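Local structure of OxyA protein (Actinoplanes teichomyceticus, 5HH3) at residues V106-F110 with L349-L353; M211-V216 with L228-A232; G137-V143 with E391-W397; L130-E134 with A364-F369. The protein is a heme-dependent cytochrome P450 that probably catalyses a phenolic coupling which cyclises the peptide precursor of a glycopeptide antibiotic. All blocks are in the same frame, centred on the assembly; numbering follows the deposited sequence.

Contacts 1 and 2 are buried and adjoin each other, their centres about 11 Å apart. Both are largely apolar. Contact 1 borders the heme, while contact 2 pairs two helices next to contact 1 without touching the heme. Contacts 3 and 4 lie farther out, are only partly buried, and meet through W397 against F369 and F142 against L365. Their chemistry is more polar: backbone strand bonds and an aspartate cap in contact 3, a salt-bridge network in contact 4. Contacts 1 and 4 share helix 351-368, one at its N-terminal end by the heme and the other at its C-terminal end. Helix 112-136 of contact 4 runs on to strand 140-141 of contact 3.

Contact 1 (V106-F110 with L349-L353); sequences VAPAF and LGRSL. With HEM (protoporphyrin IX containing Fe), chain G.
L349 lies against one face of the F110 ring. Its CG sits 4.1 Å from the ring centroid in a CH-pi contact, offset toward the rim. With CG anti to the backbone N (chi1 -177°), L349 sends both methyls to the loop. CD2 packs 3.6 Å from V106 CG2 and also meets F110 CE1. This is the tight, buried part. F158 meets the F110 ring from outside the two segments.

The looser part lies by the partly exposed A107 and S352. A107 meets L349 CD1 with its CA, at 4.1 Å; its CB stays at 4.4 Å. S352 OG lies 2.9 Å from F110 O, within hydrogen-bonding range, but its proton has another possible acceptor.

The heme lies beyond 349-353. G350 N is 3.6 Å from heme CHB. The buried L353 CD2 is 3.7 Å from heme CBB and 4.5 Å from F110 CE2. G350 is the N-cap of helix 351-368, two residues after the axial ligand C348. This is the cysteine-ligand loop of a P450. The contact is mainly apolar: it backs the heme-ligand loop by packing, with a single unsettled hydroxyl contact across it.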
loop_
_atom_site.group_PDB
_atom_site.type_symbol
_atom_site.label_atom_id
_atom_site.label_comp_id
_atom_site.label_asym_id
_atom_site.label_seq_id
_atom_site.Cartn_x
_atom_site.Cartn_y
_atom_site.Cartn_z
ATOM N N VAL B 106 11.227 9.921 26.606
ATOM C CA VAL B 106 11.263 11.102 25.748
ATOM C C VAL B 106 10.258 12.175 26.148
ATOM O O VAL B 106 10.471 13.347 25.818
ATOM C CB VAL B 106 11.194 10.765 24.235
ATOM C CG1 VAL B 106 12.406 9.917 23.836
ATOM C CG2 VAL B 106 9.919 10.073 23.850
ATOM N N ALA B 107 9.209 11.811 26.894
ATOM C CA ALA B 107 8.184 12.790 27.300
ATOM C C ALA B 107 8.709 14.047 28.045
ATOM O O ALA B 107 8.201 15.119 27.814
ATOM C CB ALA B 107 7.045 12.119 28.086
ATOM N N PRO B 108 9.728 13.916 28.914
ATOM C CA PRO B 108 10.290 15.090 29.593
ATOM C C PRO B 108 10.755 16.241 28.677
ATOM O O PRO B 108 10.661 17.410 29.070
ATOM C CB PRO B 108 11.474 14.503 30.344
ATOM C CG PRO B 108 11.009 13.118 30.681
ATOM C CD PRO B 108 10.321 12.673 29.440
ATOM N N ALA B 109 11.248 15.913 27.481
ATOM C CA ALA B 109 11.674 16.935 26.524
ATOM C C ALA B 109 10.509 17.787 26.001
ATOM O O ALA B 109 10.732 18.891 25.508
ATOM C CB ALA B 109 12.406 16.291 25.358
ATOM N N PHE B 110 9.281 17.269 26.076
ATOM C CA PHE B 110 8.101 17.977 25.545
ATOM C C PHE B 110 7.200 18.536 26.650
ATOM O O PHE B 110 6.066 18.938 26.386
ATOM C CB PHE B 110 7.321 17.044 24.609
ATOM C CG PHE B 110 8.134 16.540 23.436
ATOM C CD1 PHE B 110 8.948 15.418 23.564
ATOM C CD2 PHE B 110 8.108 17.205 22.211
ATOM C CE1 PHE B 110 9.702 14.951 22.488
ATOM C CE2 PHE B 110 8.849 16.741 21.129
ATOM C CZ PHE B 110 9.649 15.609 21.267
ATOM N N LEU B 349 2.800 13.279 20.805
ATOM C CA LEU B 349 3.895 13.650 21.716
ATOM C C LEU B 349 4.341 15.113 21.539
ATOM O O LEU B 349 4.728 15.769 22.503
ATOM C CB LEU B 349 5.094 12.720 21.504
ATOM C CG LEU B 349 6.319 12.913 22.418
ATOM C CD1 LEU B 349 5.942 12.725 23.876
ATOM C CD2 LEU B 349 7.426 11.967 22.014
ATOM N N GLY B 350 4.282 15.619 20.311
ATOM C CA GLY B 350 4.771 16.956 20.015
ATOM C C GLY B 350 3.733 18.060 20.062
ATOM O O GLY B 350 4.005 19.155 19.551
ATOM N N ARG B 351 2.573 17.807 20.679
ATOM C CA ARG B 351 1.463 18.760 20.633
ATOM C C ARG B 351 1.901 20.116 21.178
ATOM O O ARG B 351 1.661 21.146 20.550
ATOM C CB ARG B 351 0.227 18.258 21.400
ATOM C CG ARG B 351 -0.883 19.302 21.568
ATOM C CD ARG B 351 -2.172 18.693 22.103
ATOM N NE ARG B 351 -3.250 19.673 22.103
ATOM C CZ ARG B 351 -4.549 19.410 22.250
ATOM N NH1 ARG B 351 -4.998 18.169 22.402
ATOM N NH2 ARG B 351 -5.416 20.402 22.215
ATOM N N SER B 352 2.563 20.106 22.325
ATOM C CA SER B 352 2.902 21.341 23.007
ATOM C C SER B 352 3.957 22.172 22.226
ATOM O O SER B 352 3.896 23.398 22.228
ATOM C CB SER B 352 3.329 21.060 24.454
ATOM O OG SER B 352 4.648 20.534 24.489
ATOM N N LEU B 353 4.900 21.507 21.569
ATOM C CA LEU B 353 5.824 22.158 20.644
ATOM C C LEU B 353 5.091 22.733 19.414
ATOM O O LEU B 353 5.302 23.898 19.059
ATOM C CB LEU B 353 6.933 21.190 20.200
ATOM C CG LEU B 353 7.957 21.693 19.180
ATOM C CD1 LEU B 353 8.644 22.957 19.665
ATOM C CD2 LEU B 353 9.014 20.636 18.902
HETATM C CHA HEM G . 1.323 11.340 17.028
HETATM C CHB HEM G . 5.358 14.018 17.310
HETATM C CHC HEM G . 2.994 17.747 15.264
HETATM C CHD HEM G . -1.019 15.082 15.071
HETATM C C1A HEM G . 2.619 11.745 17.246
HETATM C C2A HEM G . 3.653 10.889 17.716
HETATM C C3A HEM G . 4.784 11.643 17.808
HETATM C C4A HEM G . 4.460 12.964 17.388
HETATM C CMA HEM G . 6.146 11.167 18.246
HETATM C CAA HEM G . 3.505 9.421 18.065
HETATM C CBA HEM G . 3.082 9.304 19.528
HETATM C CGA HEM G . 2.864 7.878 20.008
HETATM O O1A HEM G . 2.605 6.937 19.218
HETATM O O2A HEM G . 2.927 7.627 21.241
HETATM C C1B HEM G . 5.079 15.285 16.761
HETATM C C2B HEM G . 6.038 16.347 16.639
HETATM C C3B HEM G . 5.384 17.413 16.059
HETATM C C4B HEM G . 3.987 16.948 15.838
HETATM C CMB HEM G . 7.489 16.311 17.070
HETATM C CAB HEM G . 5.846 18.785 15.727
HETATM C CBB HEM G . 7.014 19.346 16.053
HETATM C C1C HEM G . 1.683 17.369 15.004
HETATM C C2C HEM G . 0.696 18.185 14.410
HETATM C C3C HEM G . -0.471 17.411 14.346
HETATM C C4C HEM G . -0.153 16.132 14.922
HETATM C CMC HEM G . 0.885 19.610 13.925
HETATM C CAC HEM G . -1.821 17.759 13.831
HETATM C CBC HEM G . -2.216 18.942 13.368
HETATM C C1D HEM G . -0.650 13.845 15.597
HETATM C C2D HEM G . -1.631 12.741 15.670
HETATM C C3D HEM G . -0.988 11.697 16.212
HETATM C C4D HEM G . 0.387 12.182 16.461
HETATM C CMD HEM G . -3.078 12.708 15.233
HETATM C CAD HEM G . -1.599 10.330 16.485
HETATM C CBD HEM G . -1.590 9.373 15.283
HETATM C CGD HEM G . -2.230 8.024 15.650
HETATM O O1D HEM G . -2.295 7.078 14.844
HETATM O O2D HEM G . -2.732 7.790 16.758
HETATM N NA HEM G . 3.122 13.018 17.064
HETATM N NB HEM G . 3.895 15.705 16.303
HETATM N NC HEM G . 1.144 16.160 15.341
HETATM N ND HEM G . 0.539 13.476 16.114
HETATM FE FE HEM G . 2.142 14.543 16.217
HETATM O O HOH W 1 2.795 13.699 14.404
#

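Contact 2 (M211-V216 with L228-A232); sequences MFGVVV and LTGVA
L228 is the main bump of this contact. Its branched end fits between F212, V215 and V216 on helix 211-219. CD2 goes to V215 CG1 at 3.8 Å, the two side chains passing alongside and pointing opposite ways. CD1 reaches V216 CG2 at 4.0 Å, where the side chains meet crosswise. L228 CB lies above one face of the F212 ring, offset toward the rim.

The far end of that ring is the answering bump. CG of F212 is anti to the carbonyl carbon (chi1 -82°), and the ring reaches across to helix 225-256. There CZ sits 3.8 Å from A232 CB, while CE1 is 3.5 Å from L228 O. The small side chain of A232 forms the floor of this hollow.

M211 fits against V231, beside the F212 ring. The bend at chi3 (70°) turns CE in to the edge of that ring, in its plane, and against V231 CG1. SD and CE both lie 3.8 Å from V231 CG1. M196 of helix 182-205 touches F212, and L159 touches both M211 and A232. No hydrogen bond joins the segments.

The axes of 211-216 and 228-232 run at 142°, 11.2 Å apart at closest approach. Only a short connection separates them in sequence. This is a helical hairpin whose second arm, helix 225-256, corresponds to the long central helix of the P450 fold.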
loop_
_atom_site.group_PDB
_atom_site.type_symbol
_atom_site.label_atom_id
_atom_site.label_comp_id
_atom_site.label_asym_id
_atom_site.label_seq_id
_atom_site.Cartn_x
_atom_site.Cartn_y
_atom_site.Cartn_z
ATOM N N MET B 211 16.737 18.968 23.518
ATOM C CA MET B 211 16.020 17.701 23.652
ATOM C C MET B 211 16.909 16.550 24.152
ATOM O O MET B 211 16.512 15.833 25.057
ATOM C CB MET B 211 15.357 17.311 22.315
ATOM C CG MET B 211 14.166 16.391 22.461
ATOM S SD MET B 211 13.838 15.295 21.067
ATOM C CE MET B 211 15.229 14.187 21.237
ATOM N N PHE B 212 18.099 16.389 23.573
ATOM C CA PHE B 212 18.999 15.274 23.943
ATOM C C PHE B 212 19.476 15.352 25.384
ATOM O O PHE B 212 19.456 14.354 26.092
ATOM C CB PHE B 212 20.210 15.183 23.000
ATOM C CG PHE B 212 19.948 14.458 21.702
ATOM C CD1 PHE B 212 18.674 14.230 21.236
ATOM C CD2 PHE B 212 21.009 14.031 20.927
ATOM C CE1 PHE B 212 18.460 13.575 20.038
ATOM C CE2 PHE B 212 20.802 13.386 19.721
ATOM C CZ PHE B 212 19.527 13.155 19.280
ATOM N N GLY B 213 19.902 16.533 25.813
ATOM C CA GLY B 213 20.423 16.712 27.169
ATOM C C GLY B 213 19.396 16.504 28.274
ATOM O O GLY B 213 19.716 15.955 29.319
ATOM N N VAL B 214 18.172 16.967 28.046
ATOM C CA VAL B 214 17.053 16.710 28.956
ATOM C C VAL B 214 16.814 15.201 29.108
ATOM O O VAL B 214 16.715 14.698 30.223
ATOM C CB VAL B 214 15.766 17.415 28.455
ATOM C CG1 VAL B 214 14.500 16.876 29.126
ATOM C CG2 VAL B 214 15.901 18.918 28.671
ATOM N N VAL B 215 16.740 14.494 27.984
ATOM C CA VAL B 215 16.460 13.059 28.002
ATOM C C VAL B 215 17.608 12.300 28.686
ATOM O O VAL B 215 17.384 11.503 29.602
ATOM C CB VAL B 215 16.210 12.514 26.581
ATOM C CG1 VAL B 215 16.076 10.994 26.593
ATOM C CG2 VAL B 215 14.955 13.140 25.964
ATOM N N VAL B 216 18.831 12.566 28.251
ATOM C CA VAL B 216 19.991 11.850 28.770
ATOM C C VAL B 216 20.159 12.075 30.281
ATOM O O VAL B 216 20.594 11.176 30.983
ATOM C CB VAL B 216 21.273 12.197 27.969
ATOM C CG1 VAL B 216 22.536 11.681 28.649
ATOM C CG2 VAL B 216 21.161 11.622 26.558
ATOM N N LEU B 228 17.461 7.671 20.621
ATOM C CA LEU B 228 17.665 9.143 20.585
ATOM C C LEU B 228 17.679 9.680 19.153
ATOM O O LEU B 228 17.000 10.636 18.837
ATOM C CB LEU B 228 18.966 9.549 21.277
ATOM C CG LEU B 228 18.946 9.440 22.799
ATOM C CD1 LEU B 228 20.366 9.453 23.328
ATOM C CD2 LEU B 228 18.113 10.543 23.438
ATOM N N THR B 229 18.453 9.027 18.306
ATOM C CA THR B 229 18.551 9.364 16.893
ATOM C C THR B 229 17.213 9.270 16.213
ATOM O O THR B 229 16.847 10.160 15.442
ATOM C CB THR B 229 19.617 8.479 16.188
ATOM O OG1 THR B 229 20.903 8.968 16.548
ATOM C CG2 THR B 229 19.504 8.541 14.674
ATOM N N GLY B 230 16.481 8.200 16.510
ATOM C CA GLY B 230 15.153 7.991 15.970
ATOM C C GLY B 230 14.183 9.087 16.342
ATOM O O GLY B 230 13.389 9.532 15.503
ATOM N N VAL B 231 14.245 9.548 17.585
ATOM C CA VAL B 231 13.358 10.631 18.018
ATOM C C VAL B 231 13.732 11.935 17.294
ATOM O O VAL B 231 12.837 12.639 16.814
ATOM C CB VAL B 231 13.363 10.841 19.546
ATOM C CG1 VAL B 231 12.436 11.989 19.928
ATOM C CG2 VAL B 231 12.903 9.568 20.249
ATOM N N ALA B 232 15.033 12.233 17.206
ATOM C CA ALA B 232 15.502 13.410 16.467
ATOM C C ALA B 232 15.023 13.425 15.018
ATOM O O ALA B 232 14.518 14.437 14.547
ATOM C CB ALA B 232 17.016 13.529 16.520
#

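Contact 3 (G137-V143 with E391-W397); sequences GGPVDFV and EALLLDW. With GOL (glycerol), chain I.
D141 OD1 is gripped by two backbone N-H groups. L393 N gives it a nearly straight bond of 2.8 Å (178°), and V143 N gives a capping bond of 3.1 Å. They come from opposite faces of the carboxylate plane, each roughly 50° out of it. The first crosses to the other segment; the second caps helix 142-159, for which D141 is the N-cap. The other oxygen, OD2, accepts from a water that also donates to E391 O. CG of D141 is anti to its backbone N (chi1 -167°), which extends the carboxylate toward A392 and L393.

V140 and L395 form an antiparallel hydrogen-bonded pair. Their N and O atoms bond in both directions, V140 N to L395 O and L395 N to V140 O. D141 and L394 are the following non-hydrogen-bonded pair. F142 N adds a bond to L393 O, 2.9 Å long. Together they join strands 140-141 and 394-396 of a small antiparallel sheet, which strand 373-374 completes. The C-terminal strand thus pairs with the chain just before helix 142-159.

On the face of the sheet that carries V140 and L395 the contact is apolar. L395 CD1 lies over one face of the F142 ring, 3.6 Å from its centroid. I133 of helix 112-136 touches F142, V140 and W397. V140 CG2 meets the edge of the W397 ring, 3.8 Å from CH2.

At the outer end a glycerol, probably from the crystallisation liquor, bridges the segments. It accepts from G138 N and donates to D396 OD1 and W397 O. D396 OD1 also takes the N-H of W397, 2.8 Å away.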
loop_
_atom_site.group_PDB
_atom_site.type_symbol
_atom_site.label_atom_id
_atom_site.label_comp_id
_atom_site.label_asym_id
_atom_site.label_seq_id
_atom_site.Cartn_x
_atom_site.Cartn_y
_atom_site.Cartn_z
ATOM N N GLY B 137 10.127 40.456 -1.285
ATOM C CA GLY B 137 9.118 41.283 -1.945
ATOM C C GLY B 137 8.054 40.398 -2.557
ATOM O O GLY B 137 8.338 39.281 -2.978
ATOM N N GLY B 138 6.821 40.899 -2.604
ATOM C CA GLY B 138 5.701 40.133 -3.128
ATOM C C GLY B 138 5.786 40.007 -4.642
ATOM O O GLY B 138 6.407 40.852 -5.293
ATOM N N PRO B 139 5.202 38.962 -5.219
ATOM C CA PRO B 139 4.521 37.874 -4.504
ATOM C C PRO B 139 5.495 36.789 -4.018
ATOM O O PRO B 139 6.462 36.487 -4.716
ATOM C CB PRO B 139 3.570 37.319 -5.566
ATOM C CG PRO B 139 4.292 37.540 -6.841
ATOM C CD PRO B 139 5.042 38.846 -6.680
ATOM N N VAL B 140 5.243 36.227 -2.837
ATOM C CA VAL B 140 6.119 35.213 -2.220
ATOM C C VAL B 140 5.337 33.905 -1.993
ATOM O O VAL B 140 4.179 33.937 -1.576
ATOM C CB VAL B 140 6.694 35.694 -0.866
ATOM C CG1 VAL B 140 7.557 34.617 -0.210
ATOM C CG2 VAL B 140 7.527 36.950 -1.026
ATOM N N ASP B 141 5.991 32.767 -2.228
ATOM C CA ASP B 141 5.431 31.455 -1.881
ATOM C C ASP B 141 5.599 31.144 -0.384
ATOM O O ASP B 141 6.687 30.820 0.078
ATOM C CB ASP B 141 6.077 30.358 -2.726
ATOM C CG ASP B 141 5.322 29.028 -2.656
ATOM O OD1 ASP B 141 4.437 28.810 -1.782
ATOM O OD2 ASP B 141 5.641 28.161 -3.483
ATOM N N PHE B 142 4.500 31.200 0.355
ATOM C CA PHE B 142 4.518 30.967 1.800
ATOM C C PHE B 142 4.728 29.482 2.217
ATOM O O PHE B 142 4.926 29.210 3.401
ATOM C CB PHE B 142 3.259 31.559 2.463
ATOM C CG PHE B 142 3.402 33.018 2.830
ATOM C CD1 PHE B 142 3.775 33.954 1.880
ATOM C CD2 PHE B 142 3.181 33.454 4.134
ATOM C CE1 PHE B 142 3.898 35.291 2.206
ATOM C CE2 PHE B 142 3.327 34.795 4.463
ATOM C CZ PHE B 142 3.680 35.710 3.500
ATOM N N VAL B 143 4.691 28.536 1.274
ATOM C CA VAL B 143 4.971 27.125 1.595
ATOM C C VAL B 143 6.454 26.945 1.988
ATOM O O VAL B 143 6.712 26.537 3.106
ATOM C CB VAL B 143 4.495 26.159 0.479
ATOM C CG1 VAL B 143 5.006 24.725 0.694
ATOM C CG2 VAL B 143 2.976 26.154 0.424
ATOM N N GLU B 391 0.469 22.863 -2.035
ATOM C CA GLU B 391 1.659 22.705 -2.862
ATOM C C GLU B 391 2.403 24.028 -3.134
ATOM O O GLU B 391 3.628 24.042 -3.226
ATOM C CB GLU B 391 1.303 22.017 -4.174
ATOM C CG GLU B 391 0.749 20.611 -3.958
ATOM C CD GLU B 391 0.532 19.849 -5.245
ATOM O OE1 GLU B 391 0.696 18.612 -5.237
ATOM O OE2 GLU B 391 0.202 20.479 -6.272
ATOM N N ALA B 392 1.663 25.122 -3.256
ATOM C CA ALA B 392 2.253 26.453 -3.466
ATOM C C ALA B 392 1.226 27.502 -3.041
ATOM O O ALA B 392 0.037 27.324 -3.296
ATOM C CB ALA B 392 2.643 26.637 -4.922
ATOM N N LEU B 393 1.662 28.533 -2.322
ATOM C CA LEU B 393 0.753 29.552 -1.810
ATOM C C LEU B 393 1.338 30.947 -2.035
ATOM O O LEU B 393 2.026 31.499 -1.169
ATOM C CB LEU B 393 0.458 29.294 -0.338
ATOM C CG LEU B 393 -0.600 30.186 0.323
ATOM C CD1 LEU B 393 -1.978 29.914 -0.273
ATOM C CD2 LEU B 393 -0.627 29.940 1.816
ATOM N N LEU B 394 1.057 31.497 -3.214
ATOM C CA LEU B 394 1.614 32.787 -3.626
ATOM C C LEU B 394 0.819 33.895 -2.981
ATOM O O LEU B 394 -0.340 34.111 -3.328
ATOM C CB LEU B 394 1.622 32.946 -5.151
ATOM C CG LEU B 394 2.859 32.369 -5.848
ATOM C CD1 LEU B 394 4.096 33.219 -5.583
ATOM C CD2 LEU B 394 3.114 30.918 -5.451
ATOM N N LEU B 395 1.445 34.587 -2.036
ATOM C CA LEU B 395 0.788 35.673 -1.326
ATOM C C LEU B 395 1.498 36.969 -1.592
ATOM O O LEU B 395 2.674 36.976 -1.935
ATOM C CB LEU B 395 0.743 35.412 0.181
ATOM C CG LEU B 395 0.116 34.100 0.632
ATOM C CD1 LEU B 395 0.089 34.014 2.151
ATOM C CD2 LEU B 395 -1.283 33.936 0.056
ATOM N N ASP B 396 0.757 38.059 -1.429
ATOM C CA ASP B 396 1.284 39.412 -1.531
ATOM C C ASP B 396 0.684 40.222 -0.372
ATOM O O ASP B 396 -0.066 39.676 0.434
ATOM C CB ASP B 396 0.936 40.005 -2.906
ATOM C CG ASP B 396 1.977 41.016 -3.395
ATOM O OD1 ASP B 396 2.601 41.690 -2.559
ATOM O OD2 ASP B 396 2.179 41.145 -4.612
ATOM N N TRP B 397 1.049 41.494 -0.256
ATOM C CA TRP B 397 0.561 42.341 0.832
ATOM C C TRP B 397 0.636 43.819 0.443
ATOM O O TRP B 397 1.012 44.149 -0.671
ATOM C CB TRP B 397 1.375 42.089 2.108
ATOM C CG TRP B 397 2.857 42.296 1.946
ATOM C CD1 TRP B 397 3.552 43.448 2.171
ATOM C CD2 TRP B 397 3.820 41.325 1.524
ATOM N NE1 TRP B 397 4.891 43.259 1.909
ATOM C CE2 TRP B 397 5.080 41.962 1.512
ATOM C CE3 TRP B 397 3.741 39.977 1.146
ATOM C CZ2 TRP B 397 6.253 41.296 1.130
ATOM C CZ3 TRP B 397 4.904 39.315 0.772
ATOM C CH2 TRP B 397 6.141 39.977 0.764
ATOM O OXT TRP B 397 0.339 44.715 1.230
HETATM C C1 GOL I . 5.333 44.413 -1.245
HETATM O O1 GOL I . 6.544 43.784 -1.681
HETATM C C2 GOL I . 4.604 45.025 -2.439
HETATM O O2 GOL I . 3.968 43.966 -3.172
HETATM C C3 GOL I . 3.596 46.086 -1.975
HETATM O O3 GOL I . 2.303 45.890 -2.567
HETATM O O HOH W 2 5.929 25.485 -3.104
#

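Contact 4 (L130-E134 with A364-F369); sequences LDAIE and ALAHRF
A364 starts the second segment with its CB 3.8 Å from L130 CD1. L130 CD1 also rests 3.6 Å from A364 O. L365 follows on the buried side: its CD1 meets L130 CD2 at 3.9 Å, the two side chains crossing at about a right angle. F142 and A251 also touch L365.

R368 carries the polar part. Its chain bends at chi2 (66°) and again at chi3, which folds the guanidinium over L130. L130 CB lies 3.8 Å above the guanidinium plane, over its centre. NH1 and NH2 both give bent bonds (about 140°) to D131 OD1, each 2.8 Å long, in an end-on grip near the guanidinium plane. NH2 gives another to E134 OE1 at 3.0 Å, tilted from that plane. The three residues form a salt-bridge network. Q127 of helix 112-136 takes a further bond from NH1.

F369 ends the segment, just past helix 351-368. Its CE2 touches I133 CG2 at 3.9 Å, and E134 CB stands at the ring edge. CG of R368 lies over one face, and the W397 ring stacks on F369.

Segments 130-134 and 364-368 run at 37°. One arginine shared by two acids on the solvent side, over a buried leucine, implies that charge pairing and apolar packing act together here. R368 probably helps to keep both carboxylates ionised, and its charge offsets theirs.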
loop_
_atom_site.group_PDB
_atom_site.type_symbol
_atom_site.label_atom_id
_atom_site.label_comp_id
_atom_site.label_asym_id
_atom_site.label_seq_id
_atom_site.Cartn_x
_atom_site.Cartn_y
_atom_site.Cartn_z
ATOM N N LEU B 130 9.901 36.230 8.715
ATOM C CA LEU B 130 9.089 37.344 8.180
ATOM C C LEU B 130 9.944 38.469 7.589
ATOM O O LEU B 130 9.575 39.054 6.566
ATOM C CB LEU B 130 8.117 37.883 9.244
ATOM C CG LEU B 130 7.041 36.898 9.722
ATOM C CD1 LEU B 130 6.394 37.360 11.015
ATOM C CD2 LEU B 130 5.981 36.690 8.672
ATOM N N ASP B 131 11.094 38.748 8.206
ATOM C CA ASP B 131 12.067 39.692 7.629
ATOM C C ASP B 131 12.547 39.208 6.258
ATOM O O ASP B 131 12.622 39.998 5.329
ATOM C CB ASP B 131 13.289 39.914 8.558
ATOM C CG ASP B 131 12.946 40.697 9.831
ATOM O OD1 ASP B 131 11.812 41.198 9.935
ATOM O OD2 ASP B 131 13.806 40.806 10.739
ATOM N N ALA B 132 12.880 37.921 6.141
ATOM C CA ALA B 132 13.321 37.349 4.854
ATOM C C ALA B 132 12.227 37.412 3.765
ATOM O O ALA B 132 12.523 37.664 2.607
ATOM C CB ALA B 132 13.780 35.904 5.039
ATOM N N ILE B 133 10.977 37.161 4.143
ATOM C CA ILE B 133 9.834 37.265 3.215
ATOM C C ILE B 133 9.700 38.709 2.750
ATOM O O ILE B 133 9.592 38.975 1.555
ATOM C CB ILE B 133 8.502 36.784 3.869
ATOM C CG1 ILE B 133 8.525 35.267 4.067
ATOM C CG2 ILE B 133 7.295 37.179 3.018
ATOM C CD1 ILE B 133 7.468 34.746 5.019
ATOM N N GLU B 134 9.738 39.638 3.699
ATOM C CA GLU B 134 9.638 41.071 3.380
ATOM C C GLU B 134 10.764 41.518 2.432
ATOM O O GLU B 134 10.505 42.207 1.442
ATOM C CB GLU B 134 9.594 41.926 4.659
ATOM C CG GLU B 134 9.083 43.344 4.425
ATOM C CD GLU B 134 8.659 44.089 5.690
ATOM O OE1 GLU B 134 8.943 43.657 6.832
ATOM O OE2 GLU B 134 8.026 45.149 5.524
ATOM N N ALA B 364 2.307 36.667 14.808
ATOM C CA ALA B 364 3.428 37.395 14.188
ATOM C C ALA B 364 3.142 37.776 12.726
ATOM O O ALA B 364 3.370 38.916 12.317
ATOM C CB ALA B 364 4.688 36.570 14.261
ATOM N N LEU B 365 2.621 36.814 11.960
ATOM C CA LEU B 365 2.211 37.046 10.579
ATOM C C LEU B 365 1.095 38.079 10.463
ATOM O O LEU B 365 1.192 38.974 9.646
ATOM C CB LEU B 365 1.779 35.743 9.909
ATOM C CG LEU B 365 1.278 35.826 8.462
ATOM C CD1 LEU B 365 2.209 36.619 7.556
ATOM C CD2 LEU B 365 1.072 34.436 7.903
ATOM N N ALA B 366 0.033 37.935 11.255
ATOM C CA ALA B 366 -1.086 38.891 11.226
ATOM C C ALA B 366 -0.630 40.327 11.508
ATOM O O ALA B 366 -1.076 41.237 10.831
ATOM C CB ALA B 366 -2.177 38.485 12.204
ATOM N N HIS B 367 0.272 40.509 12.480
ATOM C CA HIS B 367 0.861 41.818 12.770
ATOM C C HIS B 367 1.775 42.354 11.677
ATOM O O HIS B 367 1.794 43.567 11.430
ATOM C CB HIS B 367 1.635 41.824 14.100
ATOM C CG HIS B 367 0.755 41.969 15.297
ATOM N ND1 HIS B 367 0.319 40.888 16.039
ATOM C CD2 HIS B 367 0.198 43.064 15.862
ATOM C CE1 HIS B 367 -0.461 41.315 17.015
ATOM N NE2 HIS B 367 -0.551 42.631 16.928
ATOM N N ARG B 368 2.560 41.484 11.046
ATOM C CA ARG B 368 3.514 41.963 10.046
ATOM C C ARG B 368 2.823 42.342 8.735
ATOM O O ARG B 368 3.186 43.327 8.107
ATOM C CB ARG B 368 4.607 40.929 9.769
ATOM C CG ARG B 368 5.669 41.391 8.779
ATOM C CD ARG B 368 6.501 42.547 9.330
ATOM N NE ARG B 368 7.370 42.023 10.375
ATOM C CZ ARG B 368 8.621 41.602 10.199
ATOM N NH1 ARG B 368 9.283 41.107 11.234
ATOM N NH2 ARG B 368 9.230 41.668 9.016
ATOM N N PHE B 369 1.863 41.530 8.313
ATOM C CA PHE B 369 1.219 41.704 7.031
ATOM C C PHE B 369 -0.291 41.725 7.224
ATOM O O PHE B 369 -0.966 40.789 6.834
ATOM C CB PHE B 369 1.631 40.569 6.071
ATOM C CG PHE B 369 3.114 40.532 5.749
ATOM C CD1 PHE B 369 3.777 41.666 5.302
ATOM C CD2 PHE B 369 3.840 39.338 5.867
ATOM C CE1 PHE B 369 5.137 41.629 5.001
ATOM C CE2 PHE B 369 5.189 39.292 5.556
ATOM C CZ PHE B 369 5.839 40.436 5.124
#